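Tail assembly chaperone (Enterobacteria phage HK97, PDB 2OB9) probably assists assembly of the phage tail as a chaperone, a role in which the related proteins are thought to form spiral assemblies. Local coordinates at residues 21-26 with 109-114; 71-76 with 99-104. One frame throughout, in Å; residues are numbered along the deposited sequence.

Interaction 1: residues 21-26 with 109-114; sequences KTVVVP and LKQALD
Strand 20-25 and the C-terminal end of helix 103-113 lie side by side with their backbones well apart, the CA atoms of Lys21 and Ala112 being 8.4 Å from each other, so long side chains must bridge the space between them. Lys21 and Gln111 do most of this. The lysine chain runs nearly straight and then bends at its last torsion (chi4 -102°), which brings NZ within 3.1 Å of Gln111 O. The ammonium sits above the carbonyl plane rather than on a lone pair, with a C=O...N angle of 118°. Lys21 CE lies 4.0 Å from Gln111 CG where the two chains cross at about a right angle. Gln111, extended beyond CG, meets Val23 head-on from the helix side, OE1 lying 3.3 Å from CG2. The branched valine suits an inward-facing strand position; Leu35 of strand 31-36 touches both Val23 and Gln111. Within residues 109-114, Gln111 O, in the last turn, takes only a weak bond from Asp114 N, and the Lys21 ammonium adds a second donor. Its positive charge probably complements the negative end of the helix dipole, with the carboxylate of Asp114 nearby but not in contact.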
loop_
_atom_site.group_PDB
_atom_site.type_symbol
_atom_site.label_atom_id
_atom_site.label_comp_id
_atom_site.label_asym_id
_atom_site.label_seq_id
_atom_site.Cartn_x
_atom_site.Cartn_y
_atom_site.Cartn_z
ATOM N N LYS A 21 -1.056 -23.796 -33.659
ATOM C CA LYS A 21 -1.800 -23.954 -34.907
ATOM C C LYS A 21 -0.982 -23.522 -36.126
ATOM O O LYS A 21 -0.007 -22.793 -36.004
ATOM C CB LYS A 21 -3.152 -23.199 -34.861
ATOM C CG LYS A 21 -3.060 -21.736 -34.398
ATOM C CD LYS A 21 -4.397 -21.035 -34.616
ATOM C CE LYS A 21 -4.223 -19.533 -34.545
ATOM N NZ LYS A 21 -4.674 -18.923 -33.253
ATOM N N THR A 22 -1.398 -23.994 -37.297
ATOM C CA THR A 22 -0.846 -23.543 -38.541
ATOM C C THR A 22 -1.666 -22.391 -39.070
ATOM O O THR A 22 -2.891 -22.461 -39.155
ATOM C CB THR A 22 -0.756 -24.678 -39.557
ATOM O OG1 THR A 22 0.100 -25.699 -39.029
ATOM C CG2 THR A 22 -0.147 -24.179 -40.873
ATOM N N VAL A 23 -0.957 -21.325 -39.410
ATOM C CA VAL A 23 -1.499 -20.089 -39.928
ATOM C C VAL A 23 -0.792 -19.778 -41.274
ATOM O O VAL A 23 0.427 -19.856 -41.373
ATOM C CB VAL A 23 -1.267 -18.933 -38.880
ATOM C CG1 VAL A 23 -1.464 -17.554 -39.480
ATOM C CG2 VAL A 23 -2.175 -19.116 -37.720
ATOM N N VAL A 24 -1.586 -19.466 -42.299
ATOM C CA VAL A 24 -1.083 -18.873 -43.534
ATOM C C VAL A 24 -0.916 -17.371 -43.318
ATOM O O VAL A 24 -1.800 -16.715 -42.734
ATOM C CB VAL A 24 -2.035 -19.125 -44.724
ATOM C CG1 VAL A 24 -1.618 -18.288 -45.948
ATOM C CG2 VAL A 24 -2.071 -20.592 -45.062
ATOM N N VAL A 25 0.214 -16.817 -43.762
ATOM C CA VAL A 25 0.394 -15.377 -43.682
ATOM C C VAL A 25 0.488 -14.692 -45.055
ATOM O O VAL A 25 1.554 -14.616 -45.653
ATOM C CB VAL A 25 1.380 -14.930 -42.522
ATOM C CG1 VAL A 25 2.328 -16.047 -42.055
ATOM C CG2 VAL A 25 2.023 -13.519 -42.709
ATOM N N PRO A 26 -0.675 -14.188 -45.538
ATOM C CA PRO A 26 -0.919 -13.551 -46.839
ATOM C C PRO A 26 0.140 -12.543 -47.218
ATOM O O PRO A 26 0.507 -12.441 -48.394
ATOM C CB PRO A 26 -2.248 -12.807 -46.620
ATOM C CG PRO A 26 -2.971 -13.631 -45.583
ATOM C CD PRO A 26 -1.904 -14.235 -44.709
ATOM N N LEU A 109 1.191 -12.055 -33.117
ATOM C CA LEU A 109 1.186 -12.155 -31.675
ATOM C C LEU A 109 -0.228 -12.347 -31.097
ATOM O O LEU A 109 -0.430 -13.257 -30.275
ATOM C CB LEU A 109 1.883 -10.973 -31.015
ATOM C CG LEU A 109 1.965 -10.882 -29.471
ATOM C CD1 LEU A 109 2.522 -12.183 -28.848
ATOM C CD2 LEU A 109 2.877 -9.708 -29.058
ATOM N N LYS A 110 -1.182 -11.502 -31.509
ATOM C CA LYS A 110 -2.566 -11.594 -31.032
ATOM C C LYS A 110 -3.208 -12.938 -31.305
ATOM O O LYS A 110 -3.790 -13.530 -30.428
ATOM C CB LYS A 110 -3.438 -10.468 -31.603
ATOM C CG LYS A 110 -3.328 -9.202 -30.781
ATOM C CD LYS A 110 -3.872 -8.014 -31.514
ATOM C CE LYS A 110 -3.556 -6.722 -30.764
ATOM N NZ LYS A 110 -4.546 -6.434 -29.676
ATOM N N GLN A 111 -3.110 -13.397 -32.543
ATOM C CA GLN A 111 -3.567 -14.704 -32.948
ATOM C C GLN A 111 -2.964 -15.769 -32.011
ATOM O O GLN A 111 -3.706 -16.610 -31.503
ATOM C CB GLN A 111 -3.177 -14.929 -34.408
ATOM C CG GLN A 111 -4.243 -15.560 -35.279
ATOM C CD GLN A 111 -3.827 -15.704 -36.744
ATOM O OE1 GLN A 111 -4.335 -16.576 -37.465
ATOM N NE2 GLN A 111 -2.918 -14.852 -37.194
ATOM N N ALA A 112 -1.650 -15.701 -31.728
ATOM C CA ALA A 112 -1.013 -16.662 -30.790
ATOM C C ALA A 112 -1.585 -16.620 -29.353
ATOM O O ALA A 112 -1.826 -17.673 -28.739
ATOM C CB ALA A 112 0.501 -16.501 -30.757
ATOM N N LEU A 113 -1.789 -15.409 -28.833
ATOM C CA LEU A 113 -2.385 -15.202 -27.510
ATOM C C LEU A 113 -3.852 -15.650 -27.456
ATOM O O LEU A 113 -4.302 -15.996 -26.406
ATOM C CB LEU A 113 -2.218 -13.740 -26.994
ATOM C CG LEU A 113 -0.770 -13.200 -26.938
ATOM C CD1 LEU A 113 -0.688 -11.769 -26.415
ATOM C CD2 LEU A 113 0.120 -14.131 -26.157
ATOM N N ASP A 114 -4.559 -15.665 -28.587
ATOM C CA ASP A 114 -5.904 -16.277 -28.701
ATOM C C ASP A 114 -5.990 -17.755 -28.285
ATOM O O ASP A 114 -7.063 -18.244 -27.980
ATOM C CB ASP A 114 -6.441 -16.188 -30.142
ATOM C CG ASP A 114 -7.114 -14.855 -30.466
ATOM O OD1 ASP A 114 -7.494 -14.096 -29.531
ATOM O OD2 ASP A 114 -7.267 -14.574 -31.686
#

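Interaction 2: residues 71-76 with 99-104; sequences ADVVLF and EIYGPV
Val73 lays its CG1 methyl over one face of the Tyr101 ring, 4.1 Å from the ring centroid and only 19° off the normal, a CH-pi contact displaced toward the rim, with CG as its nearest ring atom. Valine and tyrosine run past one another in opposite senses, so the short valine covers the root of the ring while the phenol runs on across the helix. Tyr101 has CG anti to the backbone N (chi1 -170°), which carries the ring from its loop toward helix 61-79. The edge of the Tyr101 ring is turned toward the face of Phe76 in a T-shaped pair: the centroids are 5.6 Å apart and the planes stand at 81°. Tyr101 CE1 lies 3.7 Å from Phe76 CB, so the tyrosine meets the base of the phenylalanine as well as its ring. Farther out, Tyr101 OH lies 3.7 Å from Asp72 CB, a contact with the aspartate's methylene rather than its carboxylate; OD2 of Asp72 instead accepts a hydrogen bond from Ala119 N of the second subunit. Asp72, Val73 and Phe76 share one side of the helix, where aspartate lends a methylene inward and its charge to the subunit interface, valine a compact methyl, and phenylalanine a broad face. A long flat tyrosine suits the loop because it can touch all three along its length: CG under Val73, CE1 at Phe76 and OH at Asp72. Next, Gly102 takes the N-cap position of helix 103-113, with Pro103 in the first turn. Leu109 and Ser106 of that helix also pack on the tyrosine, while Val97 of helix 94-98 and His105 border Phe76, leaving the aromatic pair buried where helices 61-79, 94-98 and 103-113 converge.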
loop_
_atom_site.group_PDB
_atom_site.type_symbol
_atom_site.label_atom_id
_atom_site.label_comp_id
_atom_site.label_asym_id
_atom_site.label_seq_id
_atom_site.Cartn_x
_atom_site.Cartn_y
_atom_site.Cartn_z
ATOM N N ALA A 71 8.055 -5.477 -24.646
ATOM C CA ALA A 71 7.418 -6.662 -24.082
ATOM C C ALA A 71 6.711 -7.462 -25.162
ATOM O O ALA A 71 6.800 -8.702 -25.164
ATOM C CB ALA A 71 6.440 -6.264 -23.012
ATOM N N ASP A 72 6.013 -6.765 -26.080
ATOM C CA ASP A 72 5.317 -7.450 -27.169
ATOM C C ASP A 72 6.344 -8.203 -28.028
ATOM O O ASP A 72 6.153 -9.375 -28.369
ATOM C CB ASP A 72 4.479 -6.495 -28.033
ATOM C CG ASP A 72 3.185 -6.063 -27.369
ATOM O OD1 ASP A 72 2.914 -6.493 -26.227
ATOM O OD2 ASP A 72 2.431 -5.254 -27.972
ATOM N N VAL A 73 7.449 -7.562 -28.386
ATOM C CA VAL A 73 8.387 -8.301 -29.252
ATOM C C VAL A 73 8.942 -9.591 -28.617
ATOM O O VAL A 73 9.166 -10.540 -29.326
ATOM C CB VAL A 73 9.464 -7.432 -30.038
ATOM C CG1 VAL A 73 9.109 -5.965 -30.122
ATOM C CG2 VAL A 73 10.886 -7.716 -29.596
ATOM N N VAL A 74 9.090 -9.610 -27.283
ATOM C CA VAL A 74 9.573 -10.742 -26.473
ATOM C C VAL A 74 8.621 -11.907 -26.492
ATOM O O VAL A 74 9.044 -13.068 -26.616
ATOM C CB VAL A 74 9.833 -10.300 -24.988
ATOM C CG1 VAL A 74 9.628 -11.463 -23.948
ATOM C CG2 VAL A 74 11.188 -9.678 -24.867
ATOM N N LEU A 75 7.337 -11.613 -26.348
ATOM C CA LEU A 75 6.336 -12.626 -26.536
ATOM C C LEU A 75 6.345 -13.093 -27.988
ATOM O O LEU A 75 6.176 -14.280 -28.260
ATOM C CB LEU A 75 4.923 -12.128 -26.125
ATOM C CG LEU A 75 4.432 -12.293 -24.706
ATOM C CD1 LEU A 75 2.952 -11.904 -24.583
ATOM C CD2 LEU A 75 4.672 -13.721 -24.236
ATOM N N PHE A 76 6.483 -12.163 -28.928
ATOM C CA PHE A 76 6.427 -12.526 -30.369
ATOM C C PHE A 76 7.471 -13.550 -30.796
ATOM O O PHE A 76 7.191 -14.528 -31.527
ATOM C CB PHE A 76 6.541 -11.284 -31.265
ATOM C CG PHE A 76 6.647 -11.623 -32.745
ATOM C CD1 PHE A 76 5.520 -12.010 -33.473
ATOM C CD2 PHE A 76 7.880 -11.564 -33.410
ATOM C CE1 PHE A 76 5.618 -12.328 -34.842
ATOM C CE2 PHE A 76 7.975 -11.892 -34.789
ATOM C CZ PHE A 76 6.842 -12.248 -35.488
ATOM N N GLU A 99 13.421 -3.507 -34.249
ATOM C CA GLU A 99 13.471 -2.462 -35.289
ATOM C C GLU A 99 12.585 -2.663 -36.533
ATOM O O GLU A 99 12.277 -1.681 -37.239
ATOM C CB GLU A 99 14.902 -2.069 -35.685
ATOM C CG GLU A 99 15.882 -3.174 -35.956
ATOM C CD GLU A 99 17.186 -2.645 -36.583
ATOM O OE1 GLU A 99 17.116 -1.945 -37.629
ATOM O OE2 GLU A 99 18.279 -2.931 -36.028
ATOM N N ILE A 100 12.146 -3.894 -36.782
ATOM C CA ILE A 100 11.274 -4.172 -37.913
ATOM C C ILE A 100 9.862 -4.548 -37.506
ATOM O O ILE A 100 9.005 -4.713 -38.364
ATOM C CB ILE A 100 11.852 -5.289 -38.911
ATOM C CG1 ILE A 100 11.247 -6.710 -38.693
ATOM C CG2 ILE A 100 13.381 -5.180 -39.109
ATOM C CD1 ILE A 100 11.659 -7.558 -37.515
ATOM N N TYR A 101 9.618 -4.715 -36.210
ATOM C CA TYR A 101 8.314 -5.112 -35.722
ATOM C C TYR A 101 7.219 -4.119 -36.126
ATOM O O TYR A 101 7.284 -2.911 -35.829
ATOM C CB TYR A 101 8.364 -5.286 -34.205
ATOM C CG TYR A 101 7.160 -5.925 -33.531
ATOM C CD1 TYR A 101 7.117 -7.309 -33.285
ATOM C CD2 TYR A 101 6.103 -5.140 -33.054
ATOM C CE1 TYR A 101 6.026 -7.890 -32.602
ATOM C CE2 TYR A 101 5.018 -5.705 -32.373
ATOM C CZ TYR A 101 4.983 -7.089 -32.160
ATOM O OH TYR A 101 3.915 -7.659 -31.496
ATOM N N GLY A 102 6.203 -4.640 -36.799
ATOM C CA GLY A 102 5.094 -3.819 -37.234
ATOM C C GLY A 102 3.802 -4.603 -37.254
ATOM O O GLY A 102 3.664 -5.596 -36.526
ATOM N N PRO A 103 2.836 -4.145 -38.064
ATOM C CA PRO A 103 1.444 -4.617 -38.073
ATOM C C PRO A 103 1.239 -6.143 -38.207
ATOM O O PRO A 103 0.391 -6.704 -37.523
ATOM C CB PRO A 103 0.834 -3.865 -39.270
ATOM C CG PRO A 103 1.629 -2.608 -39.354
ATOM C CD PRO A 103 3.044 -3.048 -39.025
ATOM N N VAL A 104 1.973 -6.792 -39.097
ATOM C CA VAL A 104 1.866 -8.237 -39.283
ATOM C C VAL A 104 2.311 -9.014 -38.031
ATOM O O VAL A 104 1.574 -9.866 -37.533
ATOM C CB VAL A 104 2.614 -8.722 -40.577
ATOM C CG1 VAL A 104 2.547 -10.260 -40.727
ATOM C CG2 VAL A 104 2.035 -8.028 -41.796
#

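In the fold
After helix 6-11 the chain forms strand 20-25, and interaction 1 closes a loop of 82 intervening residues from there to the end of helix 103-113. Within that span the chain passes through strand 31-36 and helix 40-49 into helix 61-79, and interaction 2 closes a shorter loop of 22 intervening residues through strand 80-81 and helix 94-98. Interaction 2 is therefore nested inside interaction 1. Helix 103-113 serves both: the loop leading into it is joined to helix 61-79 and its end to the sheet, with the centres about 13 Å apart. Leu109 packs on Asp72 and Leu75, and Val25 on Val104, making the two continuous. Both also touch the second subunit.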